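Local coordinates for protein probable manganase-dependent inorganic pyrophosphatase (Clostridium perfringens, PDB 3L31) that probably regulates a family II inorganic pyrophosphatase, as the region that binds the inhibitor AMP and the activator diadenosine tetraphosphate, at residues E10-A15 with K33-I38; L17-S22 with I38-G43; N45-M50 with L193-T198; Y214-V219 with V227-R232. All coordinates share one frame; numbering follows the deposited sequence.

Contact 1. Residues E10-A15 with K33-I38; sequences EMDKIA and KNLKSI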
# COMPACT_ATOMS: atom_id res chain seq x y z
N GLU A 10 14.03 -16.91 -25.55
CA GLU A 10 14.77 -16.65 -24.31
C GLU A 10 13.86 -15.89 -23.37
O GLU A 10 13.52 -14.74 -23.62
CB GLU A 10 16.08 -15.86 -24.55
CG GLU A 10 17.15 -16.00 -23.43
CD GLU A 10 18.55 -15.49 -23.82
OE1 GLU A 10 18.83 -15.33 -25.03
OE2 GLU A 10 19.38 -15.24 -22.92
N MET A 11 13.46 -16.55 -22.28
CA MET A 11 12.41 -16.02 -21.41
C MET A 11 12.89 -15.88 -19.97
O MET A 11 14.03 -16.18 -19.65
CB MET A 11 11.22 -16.98 -21.44
CG MET A 11 11.67 -18.41 -21.37
SD MET A 11 10.41 -19.55 -20.81
CE MET A 11 10.41 -19.17 -19.06
N ASP A 12 11.98 -15.44 -19.11
CA ASP A 12 12.27 -15.34 -17.67
C ASP A 12 11.98 -16.67 -16.96
O ASP A 12 10.81 -17.04 -16.77
CB ASP A 12 11.48 -14.18 -17.04
CG ASP A 12 11.95 -12.79 -17.52
OD1 ASP A 12 13.03 -12.68 -18.16
OD2 ASP A 12 11.23 -11.81 -17.25
N LYS A 13 13.06 -17.37 -16.62
CA LYS A 13 13.00 -18.67 -15.95
C LYS A 13 13.07 -18.43 -14.47
O LYS A 13 14.05 -18.79 -13.81
CB LYS A 13 14.16 -19.60 -16.33
CG LYS A 13 14.12 -20.19 -17.75
CD LYS A 13 15.13 -21.36 -17.85
CE LYS A 13 16.52 -20.95 -17.28
NZ LYS A 13 17.50 -22.06 -16.97
N ILE A 14 12.04 -17.82 -13.92
CA ILE A 14 12.05 -17.53 -12.51
C ILE A 14 11.20 -18.57 -11.74
O ILE A 14 10.23 -19.11 -12.25
CB ILE A 14 11.70 -16.02 -12.26
CG1 ILE A 14 12.98 -15.19 -12.56
CG2 ILE A 14 11.24 -15.76 -10.78
CD1 ILE A 14 12.80 -13.90 -13.46
N ALA A 15 11.65 -18.92 -10.54
CA ALA A 15 10.88 -19.82 -9.69
C ALA A 15 9.53 -19.17 -9.28
O ALA A 15 9.48 -18.06 -8.80
CB ALA A 15 11.68 -20.22 -8.47
N LYS A 33 13.93 -8.36 -9.06
CA LYS A 33 14.11 -8.88 -10.42
C LYS A 33 13.47 -7.92 -11.42
O LYS A 33 13.44 -8.15 -12.62
CB LYS A 33 13.57 -10.30 -10.53
CG LYS A 33 14.53 -11.33 -9.93
CD LYS A 33 13.76 -12.55 -9.37
CE LYS A 33 14.69 -13.56 -8.63
NZ LYS A 33 16.02 -13.82 -9.34
N ASN A 34 12.98 -6.81 -10.90
CA ASN A 34 12.19 -5.92 -11.71
C ASN A 34 11.12 -6.72 -12.49
O ASN A 34 11.11 -6.76 -13.73
CB ASN A 34 13.13 -5.14 -12.63
CG ASN A 34 14.09 -4.26 -11.85
OD1 ASN A 34 15.30 -4.27 -12.08
ND2 ASN A 34 13.55 -3.54 -10.86
N LEU A 35 10.27 -7.42 -11.74
CA LEU A 35 9.12 -8.12 -12.34
C LEU A 35 7.85 -7.37 -12.10
O LEU A 35 7.61 -6.88 -11.00
CB LEU A 35 9.00 -9.54 -11.78
CG LEU A 35 10.11 -10.49 -12.21
CD1 LEU A 35 10.10 -11.73 -11.33
CD2 LEU A 35 9.99 -10.82 -13.70
N LYS A 36 7.03 -7.25 -13.13
CA LYS A 36 5.71 -6.63 -12.97
C LYS A 36 4.66 -7.61 -12.54
O LYS A 36 3.62 -7.22 -12.08
CB LYS A 36 5.22 -5.99 -14.25
CG LYS A 36 6.15 -4.94 -14.79
CD LYS A 36 5.88 -4.59 -16.26
CE LYS A 36 7.12 -3.85 -16.80
NZ LYS A 36 6.87 -2.95 -17.95
N SER A 37 4.93 -8.89 -12.74
CA SER A 37 3.99 -9.94 -12.31
C SER A 37 4.78 -11.23 -12.19
O SER A 37 5.84 -11.31 -12.74
CB SER A 37 2.81 -10.12 -13.25
OG SER A 37 3.23 -10.63 -14.53
N ILE A 38 4.28 -12.19 -11.42
CA ILE A 38 4.98 -13.47 -11.21
C ILE A 38 3.95 -14.58 -11.04
O ILE A 38 2.89 -14.35 -10.49
CB ILE A 38 5.92 -13.38 -9.95
CG1 ILE A 38 6.71 -14.66 -9.77
CG2 ILE A 38 5.13 -13.02 -8.66
CD1 ILE A 38 7.99 -14.47 -8.86

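Contact 2. Residues L17-S22 with I38-G43; sequences LAPEVS and IPVADG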
# COMPACT_ATOMS: atom_id res chain seq x y z
N LEU A 17 6.26 -18.31 -7.04
CA LEU A 17 6.03 -18.14 -5.60
C LEU A 17 5.18 -19.25 -5.05
O LEU A 17 4.35 -19.82 -5.75
CB LEU A 17 5.28 -16.83 -5.32
CG LEU A 17 5.97 -15.53 -5.69
CD1 LEU A 17 5.08 -14.43 -5.28
CD2 LEU A 17 7.38 -15.47 -5.01
N ALA A 18 5.35 -19.49 -3.77
CA ALA A 18 4.45 -20.37 -3.01
C ALA A 18 3.24 -19.54 -2.57
O ALA A 18 3.40 -18.35 -2.28
CB ALA A 18 5.19 -20.91 -1.81
N PRO A 19 2.03 -20.14 -2.52
CA PRO A 19 0.80 -19.34 -2.26
C PRO A 19 0.67 -18.77 -0.84
O PRO A 19 -0.12 -17.86 -0.58
CB PRO A 19 -0.34 -20.36 -2.48
CG PRO A 19 0.30 -21.70 -2.15
CD PRO A 19 1.72 -21.57 -2.69
N GLU A 20 1.47 -19.30 0.05
CA GLU A 20 1.40 -18.88 1.45
C GLU A 20 2.34 -17.70 1.75
O GLU A 20 2.29 -17.15 2.85
CB GLU A 20 1.67 -20.06 2.42
CG GLU A 20 3.14 -20.55 2.45
CD GLU A 20 3.47 -21.61 1.35
OE1 GLU A 20 2.58 -21.92 0.51
OE2 GLU A 20 4.64 -22.11 1.31
N VAL A 21 3.14 -17.25 0.77
CA VAL A 21 4.14 -16.22 1.09
C VAL A 21 3.42 -14.91 1.18
O VAL A 21 2.35 -14.75 0.61
CB VAL A 21 5.29 -16.11 0.06
CG1 VAL A 21 5.81 -17.46 -0.36
CG2 VAL A 21 4.88 -15.36 -1.08
N SER A 22 4.00 -13.98 1.93
CA SER A 22 3.35 -12.66 2.20
C SER A 22 3.59 -11.69 1.07
O SER A 22 4.53 -11.86 0.31
CB SER A 22 3.94 -12.02 3.46
OG SER A 22 5.29 -11.71 3.23
N ILE A 38 4.28 -12.19 -11.42
CA ILE A 38 4.98 -13.47 -11.21
C ILE A 38 3.95 -14.58 -11.04
O ILE A 38 2.89 -14.35 -10.49
CB ILE A 38 5.92 -13.38 -9.95
CG1 ILE A 38 6.71 -14.66 -9.77
CG2 ILE A 38 5.13 -13.02 -8.66
CD1 ILE A 38 7.99 -14.47 -8.86
N PRO A 39 4.25 -15.78 -11.53
CA PRO A 39 3.39 -16.91 -11.30
C PRO A 39 3.39 -17.38 -9.86
O PRO A 39 4.39 -17.24 -9.16
CB PRO A 39 3.99 -18.02 -12.19
CG PRO A 39 4.75 -17.26 -13.24
CD PRO A 39 5.33 -16.10 -12.46
N VAL A 40 2.25 -17.95 -9.44
CA VAL A 40 2.15 -18.71 -8.22
C VAL A 40 1.87 -20.20 -8.57
O VAL A 40 1.03 -20.52 -9.44
CB VAL A 40 1.05 -18.11 -7.32
CG1 VAL A 40 1.12 -18.62 -5.88
CG2 VAL A 40 1.14 -16.62 -7.33
N ALA A 41 2.60 -21.10 -7.93
CA ALA A 41 2.37 -22.53 -8.14
C ALA A 41 2.27 -23.31 -6.84
O ALA A 41 2.59 -22.81 -5.79
CB ALA A 41 3.46 -23.13 -9.07
N ASP A 42 1.84 -24.56 -6.95
CA ASP A 42 1.65 -25.41 -5.77
C ASP A 42 2.92 -26.21 -5.50
O ASP A 42 3.93 -26.05 -6.19
CB ASP A 42 0.39 -26.31 -5.90
CG ASP A 42 0.54 -27.49 -6.93
OD1 ASP A 42 1.67 -27.82 -7.39
OD2 ASP A 42 -0.52 -28.10 -7.26
N GLY A 43 2.86 -27.07 -4.50
CA GLY A 43 4.02 -27.87 -4.11
C GLY A 43 4.54 -28.78 -5.20
O GLY A 43 5.69 -29.19 -5.14

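Contact 3. Residues N45-M50 with L193-T198; sequences NHLLGM and LVAVST. With AMP (adenosine monophosphate), chain C.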
# COMPACT_ATOMS: atom_id res chain seq x y z
N ASN A 45 4.47 -27.77 -8.31
CA ASN A 45 4.84 -26.83 -9.37
C ASN A 45 3.81 -26.80 -10.52
O ASN A 45 4.15 -26.58 -11.67
CB ASN A 45 6.25 -27.16 -9.88
CG ASN A 45 6.82 -26.03 -10.71
OD1 ASN A 45 6.63 -24.85 -10.38
ND2 ASN A 45 7.47 -26.37 -11.81
N HIS A 46 2.54 -27.00 -10.19
CA HIS A 46 1.41 -26.71 -11.11
C HIS A 46 0.82 -25.32 -10.87
O HIS A 46 0.74 -24.83 -9.72
CB HIS A 46 0.27 -27.74 -10.97
CG HIS A 46 0.60 -29.09 -11.53
ND1 HIS A 46 1.00 -30.15 -10.74
CD2 HIS A 46 0.57 -29.57 -12.80
CE1 HIS A 46 1.22 -31.21 -11.50
NE2 HIS A 46 0.95 -30.88 -12.76
N LEU A 47 0.40 -24.68 -11.95
CA LEU A 47 -0.00 -23.28 -11.92
C LEU A 47 -1.22 -23.06 -11.06
O LEU A 47 -2.28 -23.60 -11.30
CB LEU A 47 -0.27 -22.73 -13.36
CG LEU A 47 -0.70 -21.28 -13.55
CD1 LEU A 47 0.40 -20.26 -13.08
CD2 LEU A 47 -1.13 -21.00 -14.98
N LEU A 48 -1.07 -22.20 -10.08
CA LEU A 48 -2.21 -21.75 -9.30
C LEU A 48 -2.68 -20.33 -9.66
O LEU A 48 -3.84 -20.01 -9.50
CB LEU A 48 -1.86 -21.81 -7.81
CG LEU A 48 -1.75 -23.19 -7.14
CD1 LEU A 48 -1.40 -23.10 -5.63
CD2 LEU A 48 -3.06 -23.97 -7.31
N GLY A 49 -1.81 -19.44 -10.12
CA GLY A 49 -2.23 -18.05 -10.20
C GLY A 49 -1.25 -17.13 -10.85
O GLY A 49 -0.15 -17.55 -11.13
N MET A 50 -1.66 -15.88 -11.08
CA MET A 50 -0.72 -14.81 -11.36
C MET A 50 -0.87 -13.73 -10.33
O MET A 50 -2.00 -13.41 -9.89
CB MET A 50 -0.89 -14.21 -12.73
CG MET A 50 -0.45 -15.16 -13.87
SD MET A 50 1.33 -15.49 -13.98
CE MET A 50 1.85 -13.79 -14.42
N LEU A 193 -6.79 -17.78 -16.39
CA LEU A 193 -5.33 -17.65 -16.53
C LEU A 193 -4.94 -17.89 -17.95
O LEU A 193 -5.22 -18.92 -18.50
CB LEU A 193 -4.60 -18.66 -15.61
CG LEU A 193 -4.90 -18.47 -14.14
CD1 LEU A 193 -4.20 -19.48 -13.24
CD2 LEU A 193 -4.53 -17.03 -13.79
N VAL A 194 -4.30 -16.93 -18.56
CA VAL A 194 -3.80 -17.14 -19.92
C VAL A 194 -2.32 -17.62 -19.84
O VAL A 194 -1.41 -16.87 -19.52
CB VAL A 194 -4.03 -15.87 -20.81
CG1 VAL A 194 -3.54 -16.10 -22.24
CG2 VAL A 194 -5.52 -15.48 -20.82
N ALA A 195 -2.14 -18.90 -20.06
CA ALA A 195 -0.83 -19.53 -20.01
C ALA A 195 -0.33 -19.92 -21.41
O ALA A 195 -1.06 -19.97 -22.37
CB ALA A 195 -0.89 -20.74 -19.16
N VAL A 196 0.95 -20.23 -21.50
CA VAL A 196 1.53 -20.54 -22.80
C VAL A 196 2.37 -21.80 -22.66
O VAL A 196 3.00 -21.99 -21.63
CB VAL A 196 2.34 -19.32 -23.31
CG1 VAL A 196 3.58 -19.74 -24.05
CG2 VAL A 196 1.48 -18.46 -24.20
N SER A 197 2.33 -22.68 -23.67
CA SER A 197 3.10 -23.97 -23.65
C SER A 197 4.47 -23.86 -24.30
O SER A 197 4.67 -23.10 -25.24
CB SER A 197 2.35 -25.10 -24.39
OG SER A 197 1.18 -25.49 -23.70
N THR A 198 5.40 -24.64 -23.79
CA THR A 198 6.74 -24.65 -24.37
C THR A 198 6.69 -24.91 -25.88
O THR A 198 7.53 -24.41 -26.63
CB THR A 198 7.65 -25.69 -23.69
OG1 THR A 198 6.90 -26.89 -23.42
CG2 THR A 198 8.23 -25.12 -22.41
P AMP C . -1.07 -7.05 -15.15
O1P AMP C . -1.12 -6.75 -16.61
O2P AMP C . -0.00 -8.06 -14.90
O3P AMP C . -1.00 -5.82 -14.28
O5' AMP C . -2.42 -7.87 -14.72
C5' AMP C . -3.75 -7.28 -14.71
C4' AMP C . -4.73 -8.18 -13.95
O4' AMP C . -4.77 -9.47 -14.59
C3' AMP C . -4.25 -8.51 -12.55
O3' AMP C . -5.35 -8.86 -11.71
C2' AMP C . -3.38 -9.75 -12.72
O2' AMP C . -3.36 -10.57 -11.54
C1' AMP C . -4.10 -10.49 -13.83
N9 AMP C . -3.20 -11.24 -14.74
C8 AMP C . -1.90 -10.95 -14.92
N7 AMP C . -1.33 -11.77 -15.82
C5 AMP C . -2.29 -12.63 -16.21
C6 AMP C . -2.36 -13.76 -17.15
N6 AMP C . -1.24 -14.10 -17.82
N1 AMP C . -3.54 -14.42 -17.32
C2 AMP C . -4.62 -14.03 -16.61
N3 AMP C . -4.64 -13.00 -15.73
C4 AMP C . -3.53 -12.26 -15.52

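Contact 4. Residues Y214-V219 with V227-R232; sequences YSNYPV and VGSIAR. With AMP (adenosine monophosphate), chain C.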
# COMPACT_ATOMS: atom_id res chain seq x y z
N TYR A 214 -2.03 -8.30 -20.54
CA TYR A 214 -1.22 -8.72 -19.38
C TYR A 214 0.29 -8.53 -19.57
O TYR A 214 0.84 -8.79 -20.62
CB TYR A 214 -1.51 -10.19 -19.02
CG TYR A 214 -2.98 -10.47 -18.81
CD1 TYR A 214 -3.75 -9.66 -17.97
CD2 TYR A 214 -3.60 -11.52 -19.45
CE1 TYR A 214 -5.11 -9.91 -17.76
CE2 TYR A 214 -4.95 -11.78 -19.25
CZ TYR A 214 -5.70 -10.97 -18.41
OH TYR A 214 -7.04 -11.23 -18.22
N SER A 215 0.98 -8.15 -18.51
CA SER A 215 2.43 -7.93 -18.59
C SER A 215 3.13 -9.23 -18.93
O SER A 215 3.94 -9.28 -19.83
CB SER A 215 2.99 -7.34 -17.29
OG SER A 215 2.50 -6.03 -16.99
N ASN A 216 2.76 -10.30 -18.25
CA ASN A 216 3.41 -11.59 -18.43
C ASN A 216 2.43 -12.77 -18.55
O ASN A 216 1.35 -12.76 -18.00
CB ASN A 216 4.37 -11.85 -17.25
CG ASN A 216 5.52 -10.82 -17.16
OD1 ASN A 216 6.29 -10.70 -18.09
ND2 ASN A 216 5.62 -10.11 -16.05
N TYR A 217 2.89 -13.83 -19.23
CA TYR A 217 2.17 -15.07 -19.41
C TYR A 217 3.03 -16.22 -18.95
O TYR A 217 4.17 -16.38 -19.43
CB TYR A 217 1.79 -15.25 -20.88
CG TYR A 217 0.96 -14.10 -21.40
CD1 TYR A 217 -0.44 -14.20 -21.54
CD2 TYR A 217 1.55 -12.91 -21.74
CE1 TYR A 217 -1.20 -13.11 -21.99
CE2 TYR A 217 0.79 -11.83 -22.17
CZ TYR A 217 -0.59 -11.95 -22.33
OH TYR A 217 -1.36 -10.85 -22.78
N PRO A 218 2.52 -17.01 -18.00
CA PRO A 218 3.26 -18.17 -17.53
C PRO A 218 3.43 -19.18 -18.62
O PRO A 218 2.49 -19.44 -19.38
CB PRO A 218 2.38 -18.75 -16.41
CG PRO A 218 1.06 -18.14 -16.59
CD PRO A 218 1.30 -16.80 -17.21
N VAL A 219 4.62 -19.77 -18.64
CA VAL A 219 5.00 -20.78 -19.62
C VAL A 219 4.98 -22.09 -18.94
O VAL A 219 5.61 -22.21 -17.90
CB VAL A 219 6.42 -20.55 -20.15
CG1 VAL A 219 6.93 -21.77 -20.85
CG2 VAL A 219 6.42 -19.36 -21.10
N VAL A 227 7.37 -23.35 -15.93
CA VAL A 227 8.78 -23.29 -16.25
C VAL A 227 9.34 -21.89 -16.19
O VAL A 227 10.56 -21.68 -16.09
CB VAL A 227 9.04 -23.89 -17.64
CG1 VAL A 227 10.08 -23.07 -18.37
CG2 VAL A 227 9.46 -25.37 -17.47
N GLY A 228 8.42 -20.94 -16.19
CA GLY A 228 8.77 -19.52 -16.23
C GLY A 228 7.63 -18.65 -16.74
O GLY A 228 6.45 -19.00 -16.57
N SER A 229 8.00 -17.52 -17.35
CA SER A 229 7.04 -16.66 -17.99
C SER A 229 7.61 -15.83 -19.16
O SER A 229 8.81 -15.63 -19.31
CB SER A 229 6.40 -15.74 -16.95
OG SER A 229 7.12 -14.55 -16.82
N ILE A 230 6.70 -15.37 -19.99
CA ILE A 230 7.06 -14.65 -21.19
C ILE A 230 6.35 -13.31 -21.33
O ILE A 230 5.22 -13.14 -20.90
CB ILE A 230 6.70 -15.49 -22.43
CG1 ILE A 230 7.85 -16.40 -22.80
CG2 ILE A 230 6.49 -14.62 -23.63
CD1 ILE A 230 8.72 -15.79 -23.90
N ALA A 231 7.01 -12.35 -21.95
CA ALA A 231 6.34 -11.09 -22.26
C ALA A 231 6.48 -10.78 -23.72
O ALA A 231 7.26 -11.40 -24.42
CB ALA A 231 6.89 -9.98 -21.40
N ARG A 232 5.64 -9.85 -24.18
CA ARG A 232 5.69 -9.33 -25.54
C ARG A 232 7.14 -9.05 -25.93
O ARG A 232 7.54 -9.25 -27.08
CB ARG A 232 4.83 -8.06 -25.70
CG ARG A 232 3.35 -8.35 -25.92
CD ARG A 232 2.41 -7.16 -25.72
NE ARG A 232 1.06 -7.60 -25.36
CZ ARG A 232 0.67 -7.87 -24.10
NH1 ARG A 232 1.53 -7.71 -23.09
NH2 ARG A 232 -0.56 -8.29 -23.83
P AMP C . -1.07 -7.05 -15.15
O1P AMP C . -1.12 -6.75 -16.61
O2P AMP C . -0.00 -8.06 -14.90
O3P AMP C . -1.00 -5.82 -14.28
O5' AMP C . -2.42 -7.87 -14.72
C5' AMP C . -3.75 -7.28 -14.71
C4' AMP C . -4.73 -8.18 -13.95
O4' AMP C . -4.77 -9.47 -14.59
C3' AMP C . -4.25 -8.51 -12.55
O3' AMP C . -5.35 -8.86 -11.71
C2' AMP C . -3.38 -9.75 -12.72
O2' AMP C . -3.36 -10.57 -11.54
C1' AMP C . -4.10 -10.49 -13.83
N9 AMP C . -3.20 -11.24 -14.74
C8 AMP C . -1.90 -10.95 -14.92
N7 AMP C . -1.33 -11.77 -15.82
C5 AMP C . -2.29 -12.63 -16.21
C6 AMP C . -2.36 -13.76 -17.15
N6 AMP C . -1.24 -14.10 -17.82
N1 AMP C . -3.54 -14.42 -17.32
C2 AMP C . -4.62 -14.03 -16.61
N3 AMP C . -4.64 -13.00 -15.73
C4 AMP C . -3.53 -12.26 -15.52
O HOH W 1 4.21 -7.82 -22.23
O HOH W 2 8.09 -12.65 -18.36

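Contact 1. Residues E10-A15 with K33-I38
I14 and I38 keep their CA atoms 8.3 Å apart and D12 and L35 keep theirs 9.5 Å apart, so the loop 10-15 runs past 33-38 at side-chain distance and the two backbones never pair. I14 carries most of the contact, and it does so by spreading its branches. CG1 stands beside the backbone N (chi1 -78°), which carries CD1 toward L35; the two side chains meet tip to tip, CD1 of I14 against CD1 of L35 at 4.1 Å. The other branch, CG2, turns to I38 and lies 4.0 Å from its CD1, the two chains crossing at about a right angle. That same CD1 of I38 also rests 3.9 Å from A15 O. At the outer margin the aliphatic chain of K33 adds a looser touch, its CD 4.2 Å from I14 CG1. D12 and L35 slide past each other in opposite directions, which leaves OD2 of D12 near CD2 of L35 (3.9 Å), a plain van der Waals touch. N34, with its positive phi, is the C-prime residue of the Schellman motif that closes helix 23-31 and turns the chain into strand 37-41. Outside the two segments, the backbone of D12 bonds to that of S229, and K36 NZ makes a salt bridge to an AMP phosphate and hydrogen bonds to R213 O and S215 OG of the second subunit. Both segments belong to the first CBS domain; here the chain ahead of helix 23-31 packs beside the turn that leads from that helix into strand 37-41.

Contact 2. Residues L17-S22 with I38-G43
L17 spans V40 with both of its backbone polar atoms: L17 N donates to P39 O at 3.0 Å, and L17 O accepts from A41 N at 3.1 Å. The second bond is the straighter of the two, with 164° at the hydrogen. Between them V40 CA also brings its hydrogen toward L17 O. The side chain of L17 crosses that of I38 at about a right angle and rests its branch point CG against two methyls of I38, CG2 and CD1; the closest approach is L17 CD1 to I38 CG2, 3.7 Å. V40 has CG1 opposite its own backbone N (chi1 -165°), and this puts the methyl 3.4 Å from L17 O and 3.7 Å from P19 CA. The ring of P19 sets CD 3.5 Å from A41 O. This single bridge adds the chain before helix 23-31 to strand 37-41, consistent with the short first strand of a CBS motif, in which a helix links it to the strand it lies beside. P19 is the second residue of a type I turn from A18 to V21, closed by V21 N to A18 O, and S22 then takes the N-cap place, its OG accepting a hydrogen bond from M25 N at the start of the helix. From helix 184-187, V184 packs on L17, V21 and V40. Through its backbone V40 also pairs with L48 and G49 of strand 47-52, while D42 OD1 accepts hydrogen bonds from N44 N and H46 N in the intervening turn.

Contact 3. Residues N45-M50 with L193-T198
AMP N1 receives a hydrogen bond from V194 N, 2.9 Å long and nearly straight at 170°, right beside L193, the residue that packs against strand 47-52. V194 O completes the reading of the adenine edge by accepting from AMP N6 at 3.3 Å. The two segments come from the two CBS domains of the chain, and the nucleotide lies at their junction, as in a Bateman module. L193 does most of the joining. It reaches tip to tip toward L47, with CD1 of L193 3.8 Å from CD2 of L47, and the same methyl rests on L48 O and on G49 CA. CD1 thus settles on the backbone at the classic bulge that L48 and G49 form opposite V40. L47 holds CG opposite its backbone N (chi1 180°), which lets CD2 touch A195 CB as well, 4.2 Å away. The other methyl of L193, CD2, turns to the pocket, 4.1 Å from both M50 N and AMP C2, so one leucine packs against strand and base together. M50 starts toward this segment but bends at chi2 and chi3. Its CB and CG lie over the purine face opposite the one that Y214 covers, with CG 3.9 Å from AMP C5, and CE ends off the N7 side of the ring, 4.0 Å from AMP N7.

Contact 4. Residues Y214-V219 with V227-R232
R232 starts with CG beside its backbone N (chi1 -83°) and runs extended to NE, which carries the guanidinium to the backbone of Y214; Y214, with CG also beside its N (chi1 -54°), lays its ring on AMP. R232 NH1 donates to Y214 O at 2.8 Å. The oxygen lies in the guanidinium plane, yet the donor sits above the carbonyl plane. The planes of the Y217 ring and the guanidinium stand 64° apart, with R232 NH2 at the ring's edge; Y217 OH bonds to T212 OG1 and R232 NH2 to M209 O. A water joins S215 O to R232 N. These groups extend from the antiparallel hairpin of strands 217-220 and 226-230 in the second CBS domain. Y217 and I230 form a hydrogen-bonded pair, P218 and S229 a non-hydrogen-bonded one, and V227 with G228 makes a classic bulge opposite V219. On the face shared by Y217 and V219, V219 CG2 packs 3.7 Å from I230 CG1. N216 OD1 takes a hydrogen from a second water at 2.7 Å, which also meets S229 OG, and N216 ND2 is hydrogen-bonded to S37 OG. The pocket side belongs to the first strand and the residues before it. AMP C4 lies 3.5 Å above the Y214 ring plane, over its centre. N216 O accepts from AMP N6 at 2.9 Å, and S215 N donates to AMP O1P at 3.2 Å.

Overall arrangement
Contacts 3 and 4, with centres 9 Å apart, both touch the same AMP: they sandwich its purine and share its N6. V196 N to P218 O, 2.7 Å, ties them within one sheet. Contacts 2 and 3 share the hairpin of strands 37-41 and 47-52, joined by L48 N to V40 O at 2.8 Å. Contact 1 shares I38 with contact 2 and crosses to the other CBS domain at contact 4, about 8 Å away between centres, through S37 OG to N216 ND2 and S229 N to D12 O, both 2.9 Å. Through K36, contact 1 also reaches a nucleotide at the second subunit.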